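Local coordinates for protein putative short-chain oxidoreductase (Thermus thermophilus, PDB 2YUT) that binds NADP(+) in a Rossmann-type fold and probably works as an oxidoreductase of the short-chain dehydrogenase/reductase family, at residues L61-H72 against A108-F119; G75-R83 against V128-A136. All blocks are in the same frame, centred on the assembly; numbering follows the deposited sequence.

Contact 1 of 2, residues L61-H72 against A108-F119; sequences LEEAGPLDLLVH and ARFQKGARAVFF. With NAP (NADP nicotinamide-adenine-dinucleotide phosphate), chain B.
Arg109 sets CG anti to its own carbonyl carbon (chi1 -86°) and bends at chi2, which carries its guanidinium to Glu62 in the last turn of helix 54-64. There NH2 of Arg109 gives OE2 of Glu62 a bent, salt-bridging hydrogen bond of 2.9 Å, on the anti side but tilted out of the carboxylate plane, the two flat groups nearly perpendicular (89°), while CG of Glu62 covers one guanidinium face. Arg109 NH1 turns back to the carbonyl of His107. A leucine in place of Arg109 would probably leave the Glu62 carboxylate without this charge partner and remove the bond to His107 O. Water 1 ties the carbonyls of Leu61 and Gly65 to Arg109 N. Further on the backbones pair in parallel: Val117 N reaches Leu70 O at 2.7 Å and His72 N reaches Val117 O at 3.0 Å, both almost straight. With CG anti to the backbone N (chi1 165°), Leu70 brings CD2 to 4.1 Å from CZ of both Phe110 and Phe118. Leu69 and Val117 pack on the other face. His72 lies obliquely against Phe118, its NE2 bonded to Thr100, and Phe119 CB touches O4D of the nicotinamide ribose. Adjacent parallel strands ending at the cofactor are typical of the Rossmann fold.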
loop_
_atom_site.group_PDB
_atom_site.type_symbol
_atom_site.label_atom_id
_atom_site.label_comp_id
_atom_site.label_asym_id
_atom_site.label_seq_id
_atom_site.Cartn_x
_atom_site.Cartn_y
_atom_site.Cartn_z
ATOM N N LEU A 61 5.377 1.386 -22.934
ATOM C CA LEU A 61 4.264 2.292 -23.204
ATOM C C LEU A 61 4.508 3.272 -24.350
ATOM O O LEU A 61 3.578 3.603 -25.087
ATOM C CB LEU A 61 3.876 3.063 -21.934
ATOM C CG LEU A 61 2.976 2.331 -20.926
ATOM C CD1 LEU A 61 1.706 1.856 -21.630
ATOM C CD2 LEU A 61 3.705 1.145 -20.325
ATOM N N GLU A 62 5.742 3.742 -24.510
ATOM C CA GLU A 62 6.030 4.664 -25.603
ATOM C C GLU A 62 5.912 3.912 -26.926
ATOM O O GLU A 62 5.465 4.464 -27.935
ATOM C CB GLU A 62 7.430 5.271 -25.449
ATOM C CG GLU A 62 7.607 6.018 -24.133
ATOM C CD GLU A 62 8.843 6.894 -24.093
ATOM O OE1 GLU A 62 9.945 6.401 -24.419
ATOM O OE2 GLU A 62 8.711 8.081 -23.721
ATOM N N GLU A 63 6.301 2.642 -26.910
ATOM C CA GLU A 63 6.229 1.807 -28.099
ATOM C C GLU A 63 4.780 1.432 -28.443
ATOM O O GLU A 63 4.399 1.421 -29.611
ATOM C CB GLU A 63 7.050 0.536 -27.888
ATOM C CG GLU A 63 7.037 -0.415 -29.069
ATOM C CD GLU A 63 7.370 0.277 -30.381
ATOM O OE1 GLU A 63 8.369 1.029 -30.424
ATOM O OE2 GLU A 63 6.633 0.064 -31.372
ATOM N N ALA A 64 3.979 1.132 -27.422
ATOM C CA ALA A 64 2.582 0.751 -27.619
ATOM C C ALA A 64 1.743 1.852 -28.276
ATOM O O ALA A 64 0.863 1.567 -29.089
ATOM C CB ALA A 64 1.959 0.349 -26.284
ATOM N N GLY A 65 2.011 3.105 -27.918
ATOM C CA GLY A 65 1.258 4.206 -28.488
ATOM C C GLY A 65 -0.087 4.384 -27.802
ATOM O O GLY A 65 -0.366 3.699 -26.817
ATOM N N PRO A 66 -0.946 5.294 -28.299
ATOM C CA PRO A 66 -2.271 5.563 -27.724
ATOM C C PRO A 66 -3.137 4.304 -27.589
ATOM O O PRO A 66 -3.441 3.626 -28.577
ATOM C CB PRO A 66 -2.865 6.585 -28.693
ATOM C CG PRO A 66 -1.644 7.305 -29.211
ATOM C CD PRO A 66 -0.701 6.155 -29.469
ATOM N N LEU A 67 -3.526 4.004 -26.357
ATOM C CA LEU A 67 -4.333 2.830 -26.053
ATOM C C LEU A 67 -5.805 3.167 -25.829
ATOM O O LEU A 67 -6.142 4.256 -25.357
ATOM C CB LEU A 67 -3.802 2.146 -24.785
ATOM C CG LEU A 67 -2.322 1.740 -24.705
ATOM C CD1 LEU A 67 -2.002 1.292 -23.282
ATOM C CD2 LEU A 67 -2.021 0.623 -25.697
ATOM N N ASP A 68 -6.674 2.219 -26.177
ATOM C CA ASP A 68 -8.112 2.356 -25.966
ATOM C C ASP A 68 -8.433 1.543 -24.713
ATOM O O ASP A 68 -9.390 1.836 -23.988
ATOM C CB ASP A 68 -8.903 1.779 -27.146
ATOM C CG ASP A 68 -8.687 2.553 -28.428
ATOM O OD1 ASP A 68 -9.071 3.740 -28.473
ATOM O OD2 ASP A 68 -8.127 1.978 -29.387
ATOM N N LEU A 69 -7.623 0.514 -24.466
ATOM C CA LEU A 69 -7.823 -0.358 -23.313
ATOM C C LEU A 69 -6.529 -0.943 -22.756
ATOM O O LEU A 69 -5.685 -1.449 -23.497
ATOM C CB LEU A 69 -8.769 -1.511 -23.679
ATOM C CG LEU A 69 -9.033 -2.558 -22.581
ATOM C CD1 LEU A 69 -9.775 -1.906 -21.422
ATOM C CD2 LEU A 69 -9.851 -3.724 -23.141
ATOM N N LEU A 70 -6.389 -0.866 -21.438
ATOM C CA LEU A 70 -5.232 -1.411 -20.737
ATOM C C LEU A 70 -5.744 -2.359 -19.660
ATOM O O LEU A 70 -6.639 -2.009 -18.889
ATOM C CB LEU A 70 -4.416 -0.289 -20.079
ATOM C CG LEU A 70 -3.387 -0.705 -19.017
ATOM C CD1 LEU A 70 -2.215 -1.437 -19.669
ATOM C CD2 LEU A 70 -2.888 0.536 -18.283
ATOM N N VAL A 71 -5.201 -3.572 -19.632
ATOM C CA VAL A 71 -5.578 -4.547 -18.622
ATOM C C VAL A 71 -4.275 -4.967 -17.951
ATOM O O VAL A 71 -3.467 -5.689 -18.540
ATOM C CB VAL A 71 -6.270 -5.789 -19.234
ATOM C CG1 VAL A 71 -6.692 -6.735 -18.125
ATOM C CG2 VAL A 71 -7.489 -5.366 -20.053
ATOM N N HIS A 72 -4.076 -4.499 -16.722
ATOM C CA HIS A 72 -2.864 -4.785 -15.953
ATOM C C HIS A 72 -3.077 -6.025 -15.072
ATOM O O HIS A 72 -3.327 -5.917 -13.869
ATOM C CB HIS A 72 -2.525 -3.557 -15.095
ATOM C CG HIS A 72 -1.137 -3.557 -14.530
ATOM N ND1 HIS A 72 -0.011 -3.414 -15.314
ATOM C CD2 HIS A 72 -0.697 -3.640 -13.251
ATOM C CE1 HIS A 72 1.061 -3.407 -14.542
ATOM N NE2 HIS A 72 0.673 -3.540 -13.286
ATOM N N ALA A 108 1.832 5.544 -19.754
ATOM C CA ALA A 108 0.884 5.116 -20.775
ATOM C C ALA A 108 0.321 6.251 -21.633
ATOM O O ALA A 108 0.063 7.356 -21.153
ATOM C CB ALA A 108 -0.262 4.348 -20.125
ATOM N N ARG A 109 0.150 5.971 -22.917
ATOM C CA ARG A 109 -0.448 6.937 -23.832
ATOM C C ARG A 109 -1.889 6.455 -23.971
ATOM O O ARG A 109 -2.118 5.275 -24.233
ATOM C CB ARG A 109 0.233 6.893 -25.198
ATOM C CG ARG A 109 1.469 7.760 -25.336
ATOM C CD ARG A 109 2.579 7.349 -24.395
ATOM N NE ARG A 109 3.843 7.962 -24.793
ATOM C CZ ARG A 109 4.907 8.066 -24.007
ATOM N NH1 ARG A 109 4.869 7.600 -22.765
ATOM N NH2 ARG A 109 6.012 8.638 -24.464
ATOM N N PHE A 110 -2.852 7.351 -23.792
ATOM C CA PHE A 110 -4.262 6.982 -23.882
ATOM C C PHE A 110 -5.052 7.793 -24.894
ATOM O O PHE A 110 -4.787 8.974 -25.099
ATOM C CB PHE A 110 -4.955 7.164 -22.527
ATOM C CG PHE A 110 -4.542 6.172 -21.478
ATOM C CD1 PHE A 110 -4.869 4.826 -21.606
ATOM C CD2 PHE A 110 -3.859 6.593 -20.338
ATOM C CE1 PHE A 110 -4.527 3.911 -20.611
ATOM C CE2 PHE A 110 -3.511 5.686 -19.333
ATOM C CZ PHE A 110 -3.846 4.343 -19.470
ATOM N N GLN A 111 -6.038 7.146 -25.508
ATOM C CA GLN A 111 -6.943 7.800 -26.450
ATOM C C GLN A 111 -8.044 8.337 -25.537
ATOM O O GLN A 111 -8.241 7.811 -24.438
ATOM C CB GLN A 111 -7.573 6.775 -27.405
ATOM C CG GLN A 111 -6.613 6.125 -28.387
ATOM C CD GLN A 111 -6.318 7.013 -29.576
ATOM O OE1 GLN A 111 -6.521 8.230 -29.520
ATOM N NE2 GLN A 111 -5.822 6.417 -30.656
ATOM N N LYS A 112 -8.753 9.374 -25.964
ATOM C CA LYS A 112 -9.852 9.889 -25.150
ATOM C C LYS A 112 -10.854 8.741 -25.051
ATOM O O LYS A 112 -11.055 8.009 -26.017
ATOM C CB LYS A 112 -10.514 11.094 -25.828
ATOM C CG LYS A 112 -9.667 12.363 -25.837
ATOM C CD LYS A 112 -9.522 12.938 -24.435
ATOM C CE LYS A 112 -8.684 14.210 -24.427
ATOM N NZ LYS A 112 -9.311 15.303 -25.223
ATOM N N GLY A 113 -11.466 8.563 -23.888
ATOM C CA GLY A 113 -12.433 7.487 -23.741
ATOM C C GLY A 113 -11.835 6.144 -23.352
ATOM O O GLY A 113 -12.561 5.185 -23.099
ATOM N N ALA A 114 -10.513 6.065 -23.287
ATOM C CA ALA A 114 -9.865 4.809 -22.931
ATOM C C ALA A 114 -10.209 4.342 -21.520
ATOM O O ALA A 114 -10.607 5.134 -20.658
ATOM C CB ALA A 114 -8.359 4.948 -23.070
ATOM N N ARG A 115 -10.067 3.040 -21.303
ATOM C CA ARG A 115 -10.309 2.435 -20.003
ATOM C C ARG A 115 -9.017 1.754 -19.582
ATOM O O ARG A 115 -8.299 1.195 -20.414
ATOM C CB ARG A 115 -11.437 1.410 -20.096
ATOM C CG ARG A 115 -12.765 2.034 -20.482
ATOM C CD ARG A 115 -13.704 1.024 -21.100
ATOM N NE ARG A 115 -14.904 1.677 -21.610
ATOM C CZ ARG A 115 -15.797 1.089 -22.399
ATOM N NH1 ARG A 115 -15.628 -0.172 -22.775
ATOM N NH2 ARG A 115 -16.859 1.767 -22.814
ATOM N N ALA A 116 -8.709 1.825 -18.297
ATOM C CA ALA A 116 -7.504 1.206 -17.763
ATOM C C ALA A 116 -7.975 0.375 -16.581
ATOM O O ALA A 116 -8.478 0.906 -15.587
ATOM C CB ALA A 116 -6.504 2.275 -17.332
ATOM N N VAL A 117 -7.816 -0.937 -16.712
ATOM C CA VAL A 117 -8.272 -1.892 -15.716
ATOM C C VAL A 117 -7.165 -2.435 -14.826
ATOM O O VAL A 117 -6.117 -2.862 -15.307
ATOM C CB VAL A 117 -8.983 -3.083 -16.414
ATOM C CG1 VAL A 117 -9.583 -4.019 -15.388
ATOM C CG2 VAL A 117 -10.050 -2.560 -17.375
ATOM N N PHE A 118 -7.422 -2.427 -13.522
ATOM C CA PHE A 118 -6.467 -2.914 -12.533
ATOM C C PHE A 118 -7.206 -3.864 -11.608
ATOM O O PHE A 118 -8.435 -3.822 -11.518
ATOM C CB PHE A 118 -5.885 -1.735 -11.747
ATOM C CG PHE A 118 -5.076 -0.794 -12.593
ATOM C CD1 PHE A 118 -3.708 -0.993 -12.766
ATOM C CD2 PHE A 118 -5.691 0.266 -13.257
ATOM C CE1 PHE A 118 -2.960 -0.154 -13.588
ATOM C CE2 PHE A 118 -4.957 1.113 -14.082
ATOM C CZ PHE A 118 -3.589 0.903 -14.250
ATOM N N PHE A 119 -6.462 -4.715 -10.914
ATOM C CA PHE A 119 -7.069 -5.694 -10.029
ATOM C C PHE A 119 -6.691 -5.512 -8.554
ATOM O O PHE A 119 -5.517 -5.566 -8.186
ATOM C CB PHE A 119 -6.684 -7.095 -10.521
ATOM C CG PHE A 119 -7.120 -7.369 -11.942
ATOM C CD1 PHE A 119 -8.383 -7.905 -12.209
ATOM C CD2 PHE A 119 -6.296 -7.032 -13.013
ATOM C CE1 PHE A 119 -8.819 -8.095 -13.523
ATOM C CE2 PHE A 119 -6.720 -7.217 -14.336
ATOM C CZ PHE A 119 -7.986 -7.750 -14.593
HETATM P PA NAP B . -0.585 -15.137 -12.444
HETATM O O1A NAP B . 0.597 -15.576 -11.443
HETATM O O2A NAP B . -1.167 -16.278 -13.185
HETATM O O5B NAP B . 0.063 -14.044 -13.428
HETATM C C5B NAP B . 0.813 -12.950 -12.896
HETATM C C4B NAP B . 1.338 -12.071 -14.031
HETATM O O4B NAP B . 2.068 -10.977 -13.447
HETATM C C3B NAP B . 2.327 -12.857 -14.897
HETATM O O3B NAP B . 2.126 -12.535 -16.276
HETATM C C2B NAP B . 3.676 -12.314 -14.428
HETATM O O2B NAP B . 4.610 -12.364 -15.509
HETATM C C1B NAP B . 3.269 -10.856 -14.223
HETATM N N9A NAP B . 4.315 -10.133 -13.467
HETATM C C8A NAP B . 4.676 -10.379 -12.209
HETATM N N7A NAP B . 5.668 -9.560 -11.864
HETATM C C5A NAP B . 5.939 -8.786 -12.910
HETATM C C6A NAP B . 6.866 -7.780 -13.153
HETATM N N6A NAP B . 7.720 -7.407 -12.204
HETATM N N1A NAP B . 6.887 -7.197 -14.360
HETATM C C2A NAP B . 6.044 -7.565 -15.310
HETATM N N3A NAP B . 5.151 -8.518 -15.114
HETATM C C4A NAP B . 5.075 -9.146 -13.933
HETATM O O3 NAP B . -1.645 -14.349 -11.521
HETATM P PN NAP B . -3.171 -14.087 -11.966
HETATM O O1N NAP B . -4.058 -15.020 -11.233
HETATM O O2N NAP B . -3.267 -14.033 -13.441
HETATM O O5D NAP B . -3.466 -12.617 -11.377
HETATM C C5D NAP B . -3.580 -11.488 -12.247
HETATM C C4D NAP B . -4.008 -10.236 -11.475
HETATM O O4D NAP B . -5.264 -10.543 -10.839
HETATM C C3D NAP B . -3.022 -9.930 -10.346
HETATM O O3D NAP B . -3.056 -8.543 -9.994
HETATM C C2D NAP B . -3.601 -10.770 -9.211
HETATM O O2D NAP B . -3.183 -10.282 -7.933
HETATM C C1D NAP B . -5.076 -10.433 -9.417
HETATM N N1N NAP B . -5.987 -11.317 -8.656
HETATM C C2N NAP B . -5.890 -12.708 -8.789
HETATM C C3N NAP B . -6.745 -13.533 -8.067
HETATM C C7N NAP B . -6.645 -15.053 -8.216
HETATM O O7N NAP B . -7.260 -15.805 -7.461
HETATM N N7N NAP B . -5.851 -15.470 -9.198
HETATM C C4N NAP B . -7.693 -12.979 -7.215
HETATM C C5N NAP B . -7.794 -11.598 -7.080
HETATM C C6N NAP B . -6.945 -10.764 -7.797
HETATM P P2B NAP B . 5.573 -13.634 -15.746
HETATM O O1X NAP B . 4.718 -14.959 -15.421
HETATM O O2X NAP B . 5.857 -13.647 -17.332
HETATM O O3X NAP B . 6.817 -13.556 -14.949
HETATM O O HOH W 1 1.017 3.456 -24.364
HETATM O O HOH W 2 -5.816 3.574 -30.278
HETATM O O HOH W 3 -10.807 4.982 -26.642
HETATM O O HOH W 4 -3.623 -4.614 -11.415
#

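Contact 2 of 2, residues G75-R83 against V128-A136; sequences GKAGRASVR and VPGFAAYAA. With NAP (NADP nicotinamide-adenine-dinucleotide phosphate), chain B.
Tyr134 meets Lys76 at its ring edge, where the carbonyl O of Lys76 lies in the ring plane, 3.5 Å from CD1 of Tyr134. Its OH shares a hydrogen bond of 2.9 Å with the nicotinamide-ribose hydroxyl O2D of NADP, and Gly75 N donates to O4B of the adenosine ribose at 3.2 Å. The tyrosine reaches the cofactor from the first turn of its helix because CG stands anti to the backbone N (chi1 -175°). Farther from the cofactor, Ala80 N bonds to Gly130 O at 2.8 Å, and Gly78 O meets the edge of the Phe131 ring in its plane, 3.5 Å from CD1. The Arg79 guanidinium lies obliquely by the same ring, NH2 of Arg79 being 3.8 Å from CZ of Phe131. Waters extend the join to the start of the helix: water 5 accepts from Tyr134 N and water 6 from Ala132 N, within bonding distance of Gly78 O and Ala80 O respectively. Val82 CG1 presses on Ala132 CB at a tight 3.4 Å, beside Tyr144 of the second subunit. The loop after strand 67-72 thus runs along the N-terminal end of helix 132-153, with helix 89-107 packed against both through Leu89 and Met93.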
loop_
_atom_site.group_PDB
_atom_site.type_symbol
_atom_site.label_atom_id
_atom_site.label_comp_id
_atom_site.label_asym_id
_atom_site.label_seq_id
_atom_site.Cartn_x
_atom_site.Cartn_y
_atom_site.Cartn_z
ATOM N N GLY A 75 0.798 -9.368 -11.037
ATOM C CA GLY A 75 0.824 -9.624 -9.614
ATOM C C GLY A 75 1.626 -10.854 -9.260
ATOM O O GLY A 75 2.149 -11.551 -10.130
ATOM N N LYS A 76 1.708 -11.112 -7.961
ATOM C CA LYS A 76 2.427 -12.247 -7.399
ATOM C C LYS A 76 1.798 -12.513 -6.042
ATOM O O LYS A 76 1.205 -11.616 -5.446
ATOM C CB LYS A 76 3.911 -11.912 -7.231
ATOM C CG LYS A 76 4.742 -12.193 -8.461
ATOM C CD LYS A 76 4.966 -13.690 -8.623
ATOM C CE LYS A 76 5.462 -14.037 -10.019
ATOM N NZ LYS A 76 4.408 -13.786 -11.040
ATOM N N ALA A 77 1.916 -13.738 -5.551
ATOM C CA ALA A 77 1.325 -14.067 -4.265
ATOM C C ALA A 77 2.364 -14.664 -3.331
ATOM O O ALA A 77 3.409 -15.137 -3.771
ATOM C CB ALA A 77 0.166 -15.033 -4.460
ATOM N N GLY A 78 2.071 -14.631 -2.038
ATOM C CA GLY A 78 2.990 -15.165 -1.052
ATOM C C GLY A 78 2.350 -15.178 0.318
ATOM O O GLY A 78 1.488 -14.354 0.614
ATOM N N ARG A 79 2.767 -16.123 1.154
ATOM C CA ARG A 79 2.233 -16.247 2.504
ATOM C C ARG A 79 3.359 -16.149 3.524
ATOM O O ARG A 79 4.400 -16.783 3.367
ATOM C CB ARG A 79 1.514 -17.589 2.669
ATOM C CG ARG A 79 1.068 -17.873 4.098
ATOM C CD ARG A 79 0.499 -19.274 4.249
ATOM N NE ARG A 79 -0.786 -19.428 3.576
ATOM C CZ ARG A 79 -1.034 -20.339 2.641
ATOM N NH1 ARG A 79 -0.081 -21.181 2.262
ATOM N NH2 ARG A 79 -2.239 -20.413 2.089
ATOM N N ALA A 80 3.150 -15.347 4.563
ATOM C CA ALA A 80 4.146 -15.184 5.617
ATOM C C ALA A 80 3.585 -14.380 6.781
ATOM O O ALA A 80 2.692 -13.553 6.603
ATOM C CB ALA A 80 5.381 -14.501 5.070
ATOM N N SER A 81 4.097 -14.641 7.979
ATOM C CA SER A 81 3.650 -13.905 9.155
ATOM C C SER A 81 4.432 -12.601 9.166
ATOM O O SER A 81 5.473 -12.486 8.512
ATOM C CB SER A 81 3.952 -14.687 10.432
ATOM O OG SER A 81 5.346 -14.729 10.679
ATOM N N VAL A 82 3.937 -11.616 9.903
ATOM C CA VAL A 82 4.620 -10.332 9.982
ATOM C C VAL A 82 5.638 -10.349 11.114
ATOM O O VAL A 82 6.446 -9.432 11.249
ATOM C CB VAL A 82 3.626 -9.186 10.243
ATOM C CG1 VAL A 82 2.569 -9.160 9.152
ATOM C CG2 VAL A 82 2.984 -9.357 11.614
ATOM N N ARG A 83 5.598 -11.405 11.920
ATOM C CA ARG A 83 6.492 -11.525 13.062
ATOM C C ARG A 83 7.762 -12.320 12.792
ATOM O O ARG A 83 8.691 -12.293 13.598
ATOM C CB ARG A 83 5.725 -12.130 14.240
ATOM C CG ARG A 83 4.605 -11.227 14.733
ATOM C CD ARG A 83 5.179 -9.993 15.419
ATOM N NE ARG A 83 5.602 -10.285 16.785
ATOM C CZ ARG A 83 6.498 -9.576 17.463
ATOM N NH1 ARG A 83 7.084 -8.528 16.899
ATOM N NH2 ARG A 83 6.803 -9.909 18.710
ATOM N N VAL A 128 -6.075 -11.105 6.203
ATOM C CA VAL A 128 -6.092 -12.200 7.162
ATOM C C VAL A 128 -4.667 -12.687 7.417
ATOM O O VAL A 128 -3.757 -12.413 6.632
ATOM C CB VAL A 128 -6.930 -13.390 6.626
ATOM C CG1 VAL A 128 -8.301 -12.906 6.183
ATOM C CG2 VAL A 128 -6.208 -14.057 5.461
ATOM N N PRO A 129 -4.461 -13.426 8.520
ATOM C CA PRO A 129 -3.143 -13.956 8.881
ATOM C C PRO A 129 -2.456 -14.676 7.724
ATOM O O PRO A 129 -3.059 -15.517 7.057
ATOM C CB PRO A 129 -3.461 -14.900 10.036
ATOM C CG PRO A 129 -4.617 -14.210 10.706
ATOM C CD PRO A 129 -5.471 -13.797 9.529
ATOM N N GLY A 130 -1.192 -14.336 7.496
ATOM C CA GLY A 130 -0.438 -14.964 6.429
ATOM C C GLY A 130 -0.375 -14.157 5.146
ATOM O O GLY A 130 0.555 -14.327 4.362
ATOM N N PHE A 131 -1.343 -13.266 4.936
ATOM C CA PHE A 131 -1.379 -12.464 3.716
ATOM C C PHE A 131 -1.214 -10.954 3.902
ATOM O O PHE A 131 -1.640 -10.176 3.047
ATOM C CB PHE A 131 -2.684 -12.735 2.963
ATOM C CG PHE A 131 -2.829 -14.155 2.494
ATOM C CD1 PHE A 131 -1.804 -14.775 1.788
ATOM C CD2 PHE A 131 -3.998 -14.867 2.742
ATOM C CE1 PHE A 131 -1.940 -16.086 1.335
ATOM C CE2 PHE A 131 -4.147 -16.177 2.294
ATOM C CZ PHE A 131 -3.115 -16.788 1.588
ATOM N N ALA A 132 -0.588 -10.537 4.997
ATOM C CA ALA A 132 -0.394 -9.113 5.260
ATOM C C ALA A 132 0.298 -8.399 4.098
ATOM O O ALA A 132 -0.160 -7.354 3.640
ATOM C CB ALA A 132 0.412 -8.924 6.536
ATOM N N ALA A 133 1.400 -8.967 3.623
ATOM C CA ALA A 133 2.137 -8.364 2.519
ATOM C C ALA A 133 1.239 -8.191 1.285
ATOM O O ALA A 133 1.146 -7.096 0.729
ATOM C CB ALA A 133 3.357 -9.214 2.184
ATOM N N TYR A 134 0.571 -9.266 0.874
ATOM C CA TYR A 134 -0.322 -9.230 -0.287
ATOM C C TYR A 134 -1.441 -8.219 -0.059
ATOM O O TYR A 134 -1.755 -7.412 -0.939
ATOM C CB TYR A 134 -0.947 -10.613 -0.529
ATOM C CG TYR A 134 -1.803 -10.698 -1.783
ATOM C CD1 TYR A 134 -1.231 -10.995 -3.021
ATOM C CD2 TYR A 134 -3.180 -10.482 -1.731
ATOM C CE1 TYR A 134 -2.009 -11.077 -4.178
ATOM C CE2 TYR A 134 -3.973 -10.562 -2.889
ATOM C CZ TYR A 134 -3.375 -10.862 -4.106
ATOM O OH TYR A 134 -4.133 -10.956 -5.250
ATOM N N ALA A 135 -2.050 -8.275 1.122
ATOM C CA ALA A 135 -3.138 -7.364 1.468
ATOM C C ALA A 135 -2.681 -5.913 1.367
ATOM O O ALA A 135 -3.395 -5.065 0.835
ATOM C CB ALA A 135 -3.637 -7.658 2.880
ATOM N N ALA A 136 -1.489 -5.636 1.886
ATOM C CA ALA A 136 -0.931 -4.291 1.863
ATOM C C ALA A 136 -0.758 -3.797 0.429
ATOM O O ALA A 136 -1.122 -2.666 0.103
ATOM C CB ALA A 136 0.418 -4.270 2.582
HETATM P PA NAP B . -0.585 -15.137 -12.444
HETATM O O1A NAP B . 0.597 -15.576 -11.443
HETATM O O2A NAP B . -1.167 -16.278 -13.185
HETATM O O5B NAP B . 0.063 -14.044 -13.428
HETATM C C5B NAP B . 0.813 -12.950 -12.896
HETATM C C4B NAP B . 1.338 -12.071 -14.031
HETATM O O4B NAP B . 2.068 -10.977 -13.447
HETATM C C3B NAP B . 2.327 -12.857 -14.897
HETATM O O3B NAP B . 2.126 -12.535 -16.276
HETATM C C2B NAP B . 3.676 -12.314 -14.428
HETATM O O2B NAP B . 4.610 -12.364 -15.509
HETATM C C1B NAP B . 3.269 -10.856 -14.223
HETATM N N9A NAP B . 4.315 -10.133 -13.467
HETATM C C8A NAP B . 4.676 -10.379 -12.209
HETATM N N7A NAP B . 5.668 -9.560 -11.864
HETATM C C5A NAP B . 5.939 -8.786 -12.910
HETATM C C6A NAP B . 6.866 -7.780 -13.153
HETATM N N6A NAP B . 7.720 -7.407 -12.204
HETATM N N1A NAP B . 6.887 -7.197 -14.360
HETATM C C2A NAP B . 6.044 -7.565 -15.310
HETATM N N3A NAP B . 5.151 -8.518 -15.114
HETATM C C4A NAP B . 5.075 -9.146 -13.933
HETATM O O3 NAP B . -1.645 -14.349 -11.521
HETATM P PN NAP B . -3.171 -14.087 -11.966
HETATM O O1N NAP B . -4.058 -15.020 -11.233
HETATM O O2N NAP B . -3.267 -14.033 -13.441
HETATM O O5D NAP B . -3.466 -12.617 -11.377
HETATM C C5D NAP B . -3.580 -11.488 -12.247
HETATM C C4D NAP B . -4.008 -10.236 -11.475
HETATM O O4D NAP B . -5.264 -10.543 -10.839
HETATM C C3D NAP B . -3.022 -9.930 -10.346
HETATM O O3D NAP B . -3.056 -8.543 -9.994
HETATM C C2D NAP B . -3.601 -10.770 -9.211
HETATM O O2D NAP B . -3.183 -10.282 -7.933
HETATM C C1D NAP B . -5.076 -10.433 -9.417
HETATM N N1N NAP B . -5.987 -11.317 -8.656
HETATM C C2N NAP B . -5.890 -12.708 -8.789
HETATM C C3N NAP B . -6.745 -13.533 -8.067
HETATM C C7N NAP B . -6.645 -15.053 -8.216
HETATM O O7N NAP B . -7.260 -15.805 -7.461
HETATM N N7N NAP B . -5.851 -15.470 -9.198
HETATM C C4N NAP B . -7.693 -12.979 -7.215
HETATM C C5N NAP B . -7.794 -11.598 -7.080
HETATM C C6N NAP B . -6.945 -10.764 -7.797
HETATM P P2B NAP B . 5.573 -13.634 -15.746
HETATM O O1X NAP B . 4.718 -14.959 -15.421
HETATM O O2X NAP B . 5.857 -13.647 -17.332
HETATM O O3X NAP B . 6.817 -13.556 -14.949
HETATM O O HOH W 5 1.349 -11.964 1.937
HETATM O O HOH W 6 0.756 -11.855 7.248
HETATM O O HOH W 7 2.567 -11.563 4.351
#

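How the contacts relate
Contact 1 is mostly buried and joins two neighbouring strands of the central sheet, whereas contact 2 is partly buried and sets a loop against a helix start on the opposite side of the chain's centre; the centres of the two contacts are about 29 Å apart. Their segments alternate in sequence: 75-83 follows strand 67-72 directly, and 128-136 comes after strand 114-119 by way of helix 123-126, so the paired strands lead to both the loop and the helix on the cofactor side. Regular backbone bonds and apolar side chains dominate the first; one direct backbone bond, glycines and waters mark the second. Both touch NADP and the second subunit, where Arg83 of one chain bonds Ala108 of the other.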